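Local coordinates for protein cytosolic phospholipase A2 delta (Homo sapiens, PDB 5IZ5) that hydrolyses glycerophospholipids at the sn-2 position in a calcium-dependent manner, releasing a free fatty acid, with a preference for linoleic acid, at residues 398-412 and 431-443. The protein carries 3 engineered substitutions. Residues are numbered along the deposited sequence; the frame is centred on the assembly and turned at random.
Sequences KSKLEVFSPERLASY and LWALVLESMLHGQ. With SO4 (sulfate ion), chain M.
The Tyr412 ring is a knob in a hole formed by Leu431, Leu434, Val435 and Ser438. Arg408 O, one turn earlier, lies over one face, offset toward the rim. Over the opposite face, Leu434 CB makes an off-centre CH-pi contact, 4.1 Å from the Tyr412 ring centroid. Ser438 OG lies at the ring edge, in plane, and shares a 2.7 Å hydrogen bond with Tyr412 OH. Tyr412 CB points toward helix 431-441, and with CG anti to the carbonyl carbon (chi1 -64°) the ring continues that way. The Phe404 ring has Tyr412 OH at its edge, and its CZ meets Val435 CG1 at 3.7 Å.

The Arg408 guanidinium bonds edge-on to Gly442 O. The bond from NH2 is nearly straight (172°), and the oxygen lies in the guanidinium plane. NH1 turns back to Val403 O, so two backbone carbonyls fix the group.

The contact joins segments of helices 406-422 and 428-441, which run roughly antiparallel, at 146°, and the loop before the first, within the catalytic domain. Helix 588-593 covers Tyr412 and Leu431. The Met439 side chain is about 10 Å from that of substrate-binding Gly335. Met439 CE packs tightly against Lys400 CG at 3.4 Å; Lys400 NZ bonds to Lys398 O, His395 O and Met775 O. Ser438 O, already the acceptor for Gly442 N at the helix end, also takes Lys398 NZ at 2.9 Å.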
# COMPACT_ATOMS: atom_id res chain seq x y z
N LYS B 398 -5.42 15.13 28.56
CA LYS B 398 -5.62 14.11 29.60
C LYS B 398 -4.37 13.25 29.81
O LYS B 398 -3.55 13.10 28.90
CB LYS B 398 -6.81 13.21 29.25
CG LYS B 398 -6.51 12.20 28.15
CD LYS B 398 -7.77 11.55 27.60
CE LYS B 398 -7.45 10.72 26.37
NZ LYS B 398 -8.50 9.70 26.13
N SER B 399 -4.25 12.70 31.01
CA SER B 399 -3.09 11.87 31.36
C SER B 399 -3.08 10.57 30.58
O SER B 399 -4.05 9.83 30.58
CB SER B 399 -3.08 11.56 32.86
OG SER B 399 -2.10 10.58 33.16
N LYS B 400 -1.96 10.29 29.93
CA LYS B 400 -1.81 9.08 29.14
C LYS B 400 -1.29 7.91 29.96
O LYS B 400 -1.15 6.82 29.43
CB LYS B 400 -0.92 9.33 27.93
CG LYS B 400 -1.40 10.49 27.06
CD LYS B 400 -2.84 10.30 26.60
CE LYS B 400 -3.25 11.31 25.54
NZ LYS B 400 -3.12 12.72 26.00
N LEU B 401 -1.03 8.13 31.24
CA LEU B 401 -0.73 7.02 32.12
C LEU B 401 -2.03 6.46 32.68
O LEU B 401 -2.21 5.25 32.73
CB LEU B 401 0.22 7.45 33.24
CG LEU B 401 1.57 7.99 32.75
CD1 LEU B 401 2.36 8.56 33.91
CD2 LEU B 401 2.37 6.94 32.00
N GLU B 402 -2.95 7.34 33.07
CA GLU B 402 -4.23 6.90 33.63
C GLU B 402 -5.21 6.40 32.56
O GLU B 402 -6.16 5.69 32.89
CB GLU B 402 -4.85 8.00 34.52
CG GLU B 402 -5.67 9.02 33.79
CD GLU B 402 -6.10 10.20 34.65
OE1 GLU B 402 -5.64 10.32 35.80
OE2 GLU B 402 -6.90 11.01 34.15
N VAL B 403 -4.97 6.73 31.29
CA VAL B 403 -5.80 6.22 30.19
C VAL B 403 -5.68 4.69 30.11
O VAL B 403 -6.65 3.99 29.78
CB VAL B 403 -5.44 6.87 28.83
CG1 VAL B 403 -6.04 6.11 27.67
CG2 VAL B 403 -5.94 8.31 28.75
N PHE B 404 -4.49 4.17 30.45
CA PHE B 404 -4.23 2.73 30.48
C PHE B 404 -4.66 2.09 31.80
O PHE B 404 -3.88 1.49 32.53
CB PHE B 404 -2.77 2.47 30.14
CG PHE B 404 -2.35 3.12 28.85
CD1 PHE B 404 -3.07 2.85 27.69
CD2 PHE B 404 -1.29 4.01 28.78
CE1 PHE B 404 -2.73 3.45 26.49
CE2 PHE B 404 -0.95 4.61 27.58
CZ PHE B 404 -1.67 4.33 26.43
N SER B 405 -5.95 2.25 32.08
CA SER B 405 -6.63 1.60 33.19
C SER B 405 -6.65 0.08 33.00
O SER B 405 -6.49 -0.40 31.87
CB SER B 405 -8.07 2.12 33.26
OG SER B 405 -8.81 1.71 32.11
N PRO B 406 -6.86 -0.67 34.09
CA PRO B 406 -7.05 -2.11 33.98
C PRO B 406 -8.19 -2.52 33.05
O PRO B 406 -8.04 -3.47 32.29
CB PRO B 406 -7.34 -2.54 35.42
CG PRO B 406 -6.65 -1.52 36.26
CD PRO B 406 -6.81 -0.23 35.50
N GLU B 407 -9.32 -1.81 33.09
CA GLU B 407 -10.44 -2.08 32.18
C GLU B 407 -10.00 -1.93 30.72
O GLU B 407 -10.31 -2.78 29.87
CB GLU B 407 -11.62 -1.14 32.47
CG GLU B 407 -12.89 -1.36 31.61
CD GLU B 407 -13.92 -2.27 32.25
OE1 GLU B 407 -14.47 -1.89 33.30
OE2 GLU B 407 -14.21 -3.37 31.72
N ARG B 408 -9.27 -0.86 30.45
CA ARG B 408 -8.80 -0.58 29.10
C ARG B 408 -7.79 -1.62 28.60
O ARG B 408 -7.90 -2.13 27.48
CB ARG B 408 -8.25 0.85 29.03
CG ARG B 408 -9.32 1.87 28.68
CD ARG B 408 -8.90 2.93 27.70
NE ARG B 408 -9.84 4.06 27.66
CZ ARG B 408 -9.88 5.02 28.58
NH1 ARG B 408 -9.05 4.99 29.62
NH2 ARG B 408 -10.77 6.01 28.48
N LEU B 409 -6.83 -1.97 29.44
CA LEU B 409 -5.83 -2.96 29.09
C LEU B 409 -6.47 -4.34 28.84
O LEU B 409 -6.11 -5.03 27.88
CB LEU B 409 -4.77 -3.03 30.19
CG LEU B 409 -3.90 -1.77 30.30
CD1 LEU B 409 -3.03 -1.87 31.55
CD2 LEU B 409 -3.03 -1.51 29.08
N ALA B 410 -7.43 -4.70 29.69
CA ALA B 410 -8.20 -5.93 29.51
C ALA B 410 -8.96 -5.92 28.17
O ALA B 410 -8.99 -6.94 27.47
CB ALA B 410 -9.18 -6.11 30.66
N SER B 411 -9.56 -4.79 27.83
CA SER B 411 -10.27 -4.64 26.55
C SER B 411 -9.33 -4.83 25.37
O SER B 411 -9.72 -5.45 24.38
CB SER B 411 -10.94 -3.27 26.44
OG SER B 411 -11.83 -3.08 27.51
N TYR B 412 -8.11 -4.31 25.46
CA TYR B 412 -7.15 -4.51 24.37
C TYR B 412 -6.90 -5.99 24.18
O TYR B 412 -6.94 -6.52 23.06
CB TYR B 412 -5.79 -3.83 24.63
CG TYR B 412 -5.75 -2.32 24.73
CD1 TYR B 412 -6.81 -1.53 24.29
CD2 TYR B 412 -4.62 -1.69 25.24
CE1 TYR B 412 -6.75 -0.15 24.38
CE2 TYR B 412 -4.55 -0.32 25.33
CZ TYR B 412 -5.61 0.45 24.89
OH TYR B 412 -5.55 1.81 24.99
N LEU B 431 -1.74 -3.28 18.07
CA LEU B 431 -1.77 -2.72 19.42
C LEU B 431 -1.76 -1.20 19.35
O LEU B 431 -2.46 -0.53 20.11
CB LEU B 431 -0.58 -3.19 20.26
CG LEU B 431 -0.56 -2.65 21.69
CD1 LEU B 431 -1.81 -3.04 22.47
CD2 LEU B 431 0.68 -3.14 22.42
N TRP B 432 -0.95 -0.66 18.45
CA TRP B 432 -0.86 0.78 18.27
C TRP B 432 -2.22 1.36 17.87
O TRP B 432 -2.60 2.43 18.35
CB TRP B 432 0.22 1.11 17.25
CG TRP B 432 0.25 2.53 16.80
CD1 TRP B 432 0.22 2.96 15.51
CD2 TRP B 432 0.33 3.70 17.62
NE1 TRP B 432 0.27 4.33 15.48
CE2 TRP B 432 0.34 4.81 16.76
CE3 TRP B 432 0.39 3.92 19.01
CZ2 TRP B 432 0.42 6.12 17.23
CZ3 TRP B 432 0.47 5.23 19.48
CH2 TRP B 432 0.48 6.31 18.59
N ALA B 433 -2.96 0.62 17.06
CA ALA B 433 -4.31 1.03 16.68
C ALA B 433 -5.20 1.25 17.89
O ALA B 433 -5.88 2.27 17.98
CB ALA B 433 -4.94 0.00 15.75
N LEU B 434 -5.17 0.31 18.83
CA LEU B 434 -6.05 0.37 19.99
C LEU B 434 -5.62 1.45 20.98
O LEU B 434 -6.44 2.15 21.55
CB LEU B 434 -6.11 -0.99 20.70
CG LEU B 434 -6.58 -2.19 19.85
CD1 LEU B 434 -6.46 -3.48 20.64
CD2 LEU B 434 -8.00 -1.99 19.36
N VAL B 435 -4.31 1.57 21.16
CA VAL B 435 -3.75 2.58 22.04
C VAL B 435 -3.97 3.99 21.50
O VAL B 435 -4.40 4.88 22.23
CB VAL B 435 -2.25 2.31 22.23
CG1 VAL B 435 -1.52 3.52 22.78
CG2 VAL B 435 -2.05 1.08 23.11
N LEU B 436 -3.67 4.18 20.22
CA LEU B 436 -3.90 5.45 19.56
C LEU B 436 -5.38 5.84 19.65
O LEU B 436 -5.70 6.98 19.99
CB LEU B 436 -3.48 5.38 18.09
CG LEU B 436 -3.74 6.62 17.24
CD1 LEU B 436 -3.01 7.83 17.79
CD2 LEU B 436 -3.34 6.35 15.80
N GLU B 437 -6.26 4.87 19.40
CA GLU B 437 -7.70 5.10 19.51
C GLU B 437 -8.07 5.59 20.90
O GLU B 437 -8.84 6.53 21.05
CB GLU B 437 -8.48 3.83 19.19
CG GLU B 437 -9.99 4.03 19.13
CD GLU B 437 -10.74 2.76 18.78
OE1 GLU B 437 -10.50 1.72 19.42
OE2 GLU B 437 -11.56 2.80 17.84
N SER B 438 -7.52 4.94 21.92
CA SER B 438 -7.73 5.32 23.32
C SER B 438 -7.24 6.75 23.62
O SER B 438 -7.88 7.49 24.38
CB SER B 438 -7.05 4.31 24.26
OG SER B 438 -7.85 3.16 24.46
N MET B 439 -6.11 7.14 23.04
CA MET B 439 -5.53 8.46 23.30
C MET B 439 -6.32 9.57 22.62
O MET B 439 -6.55 10.64 23.21
CB MET B 439 -4.07 8.50 22.87
CG MET B 439 -3.18 7.58 23.68
SD MET B 439 -1.47 7.56 23.09
CE MET B 439 -0.67 8.41 24.42
N LEU B 440 -6.75 9.32 21.38
CA LEU B 440 -7.49 10.30 20.60
C LEU B 440 -8.95 10.43 21.04
O LEU B 440 -9.51 11.52 21.00
CB LEU B 440 -7.42 9.95 19.10
CG LEU B 440 -6.31 10.55 18.23
CD1 LEU B 440 -5.01 10.80 18.99
CD2 LEU B 440 -6.07 9.68 17.01
N HIS B 441 -9.56 9.31 21.43
CA HIS B 441 -10.99 9.30 21.79
C HIS B 441 -11.42 8.73 23.13
O HIS B 441 -12.57 8.93 23.53
CB HIS B 441 -11.79 8.56 20.71
CG HIS B 441 -11.37 8.88 19.31
ND1 HIS B 441 -11.85 9.97 18.62
CD2 HIS B 441 -10.51 8.26 18.46
CE1 HIS B 441 -11.32 10.00 17.41
NE2 HIS B 441 -10.50 8.97 17.29
N GLY B 442 -10.56 8.00 23.82
CA GLY B 442 -10.94 7.37 25.09
C GLY B 442 -12.03 6.31 25.00
O GLY B 442 -12.54 5.86 26.03
N GLN B 443 -12.39 5.90 23.79
CA GLN B 443 -13.35 4.83 23.57
C GLN B 443 -13.20 4.24 22.17
O GLN B 443 -12.51 4.81 21.32
CB GLN B 443 -14.79 5.35 23.72
CG GLN B 443 -15.14 6.47 22.75
CD GLN B 443 -16.59 6.90 22.83
OE1 GLN B 443 -17.42 6.22 23.43
NE2 GLN B 443 -16.91 8.03 22.22
S SO4 M . 0.65 11.81 31.18
O1 SO4 M . 0.29 13.15 31.70
O2 SO4 M . 0.39 11.74 29.73
O3 SO4 M . 2.09 11.56 31.44
O4 SO4 M . -0.14 10.77 31.87
O HOH W 1 -11.43 2.59 25.96